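Side-chain contact in probable glutamine-binding lipoprotein GlnH (GLNBP) (PDB 6H20), which binds amino acids, among them asparagine and glutamate and probably aspartate, and probably links their supply to protein kinase control of glutamate metabolism: residues A[251-254]-A[255-259]. Residues are numbered along the deposited sequence; the frame is centred on the assembly and turned at random.
Sequences NGTL and ERIRN
Leu-254 meets Arg-258 one turn on, with Leu-254 CB lying over one face of the guanidinium, 3.6 Å from Arg-258 NH1. Chi1 of -68° sets Arg-258 CG beside its own backbone N, and the chain, extended from there to NE, brings the flat group back over Leu-254. A water lies in the guanidinium plane at its edge and accepts from Arg-258 NH1 at 3.0 Å. The same water donates to Asn-251 O at 2.8 Å. Asn-251 O therefore has two donors, the water and Glu-255 N, the latter at 2.9 Å. Leu-254 and Ile-257, three residues apart, run side by side, with Leu-254 CD2 3.9 Å from Ile-257 CD1. Thr-253 CG2 approaches Arg-256 NH2 obliquely at 4.1 Å. Four i to i+4 backbone bonds, with N-H...O angles of 160° to 165°, fix this spacing. At the end of the helix Asn-259 ND2 also bonds Glu-255 O, at 2.9 Å.

Outer partners set the polar ends. Arg-258 NH2 bonds Val-137 O and Thr-136 OG1, whereas Arg-256 forms salt bridges with Glu-84, Asp-88 and Asp-260; Asp-88 also takes the Thr-253 hydroxyl. The arrangement is the i, i+3 and i+4 side-chain pattern of an alpha-helix, here the last turns of helix 244-259, packed against helix 77-90 in a family 3 solute-binding fold, away from the amino acid pocket.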
loop_
_atom_site.group_PDB
_atom_site.type_symbol
_atom_site.label_atom_id
_atom_site.label_comp_id
_atom_site.label_asym_id
_atom_site.label_seq_id
_atom_site.Cartn_x
_atom_site.Cartn_y
_atom_site.Cartn_z
ATOM N N ASN A 251 -15.510 4.586 4.867
ATOM C CA ASN A 251 -15.250 6.017 4.955
ATOM C C ASN A 251 -15.725 6.585 6.284
ATOM O O ASN A 251 -15.120 7.535 6.799
ATOM C CB ASN A 251 -15.857 6.744 3.753
ATOM C CG ASN A 251 -15.071 6.474 2.485
ATOM O OD1 ASN A 251 -13.915 6.041 2.559
ATOM N ND2 ASN A 251 -15.663 6.746 1.329
ATOM N N GLY A 252 -16.791 6.010 6.855
ATOM C CA GLY A 252 -17.175 6.369 8.209
ATOM C C GLY A 252 -16.096 6.035 9.227
ATOM O O GLY A 252 -15.783 6.850 10.104
ATOM N N THR A 253 -15.510 4.833 9.125
ATOM C CA THR A 253 -14.397 4.475 10.002
ATOM C C THR A 253 -13.253 5.462 9.855
ATOM O O THR A 253 -12.652 5.887 10.853
ATOM C CB THR A 253 -13.886 3.063 9.683
ATOM O OG1 THR A 253 -14.962 2.122 9.813
ATOM C CG2 THR A 253 -12.776 2.678 10.659
ATOM N N LEU A 254 -12.925 5.830 8.615
ATOM C CA LEU A 254 -11.809 6.747 8.428
ATOM C C LEU A 254 -12.113 8.124 9.013
ATOM O O LEU A 254 -11.236 8.742 9.621
ATOM C CB LEU A 254 -11.411 6.820 6.953
ATOM C CG LEU A 254 -10.899 5.479 6.416
ATOM C CD1 LEU A 254 -10.511 5.566 4.940
ATOM C CD2 LEU A 254 -9.725 4.931 7.259
ATOM N N GLU A 255 -13.346 8.622 8.855
ATOM C CA GLU A 255 -13.718 9.863 9.539
ATOM C C GLU A 255 -13.542 9.731 11.044
ATOM O O GLU A 255 -13.006 10.637 11.702
ATOM C CB GLU A 255 -15.171 10.242 9.234
ATOM C CG GLU A 255 -15.427 10.759 7.818
ATOM C CD GLU A 255 -15.021 12.212 7.633
ATOM O OE1 GLU A 255 -14.701 12.898 8.637
ATOM O OE2 GLU A 255 -15.038 12.673 6.474
ATOM N N ARG A 256 -13.974 8.603 11.614
ATOM C CA ARG A 256 -13.794 8.413 13.050
ATOM C C ARG A 256 -12.326 8.496 13.446
ATOM O O ARG A 256 -11.967 9.255 14.352
ATOM C CB ARG A 256 -14.390 7.091 13.521
ATOM C CG ARG A 256 -14.230 6.954 15.025
ATOM C CD ARG A 256 -14.820 5.672 15.550
ATOM N NE ARG A 256 -14.264 4.442 14.976
ATOM C CZ ARG A 256 -13.099 3.897 15.331
ATOM N NH1 ARG A 256 -12.316 4.495 16.224
ATOM N NH2 ARG A 256 -12.711 2.749 14.782
ATOM N N ILE A 257 -11.460 7.725 12.784
ATOM C CA ILE A 257 -10.076 7.653 13.260
ATOM C C ILE A 257 -9.296 8.930 12.962
ATOM O O ILE A 257 -8.353 9.266 13.691
ATOM C CB ILE A 257 -9.350 6.379 12.787
ATOM C CG1 ILE A 257 -9.123 6.391 11.274
ATOM C CG2 ILE A 257 -10.095 5.140 13.251
ATOM C CD1 ILE A 257 -8.162 5.259 10.798
ATOM N N ARG A 258 -9.650 9.663 11.900
ATOM C CA ARG A 258 -8.971 10.940 11.672
ATOM C C ARG A 258 -9.275 11.944 12.772
ATOM O O ARG A 258 -8.455 12.828 13.045
ATOM C CB ARG A 258 -9.366 11.551 10.331
ATOM C CG ARG A 258 -8.872 10.780 9.123
ATOM C CD ARG A 258 -9.049 11.627 7.878
ATOM N NE ARG A 258 -8.959 10.854 6.646
ATOM C CZ ARG A 258 -9.995 10.274 6.037
ATOM N NH1 ARG A 258 -11.226 10.356 6.549
ATOM N NH2 ARG A 258 -9.804 9.604 4.911
ATOM N N ASN A 259 -10.436 11.823 13.416
ATOM C CA ASN A 259 -10.910 12.842 14.341
ATOM C C ASN A 259 -10.854 12.431 15.805
ATOM O O ASN A 259 -10.934 13.305 16.677
ATOM C CB ASN A 259 -12.348 13.225 13.971
ATOM C CG ASN A 259 -12.389 14.109 12.772
ATOM O OD1 ASN A 259 -12.102 15.308 12.873
ATOM N ND2 ASN A 259 -12.704 13.542 11.620
HETATM O O HOH W 1 -13.594 9.122 5.082
#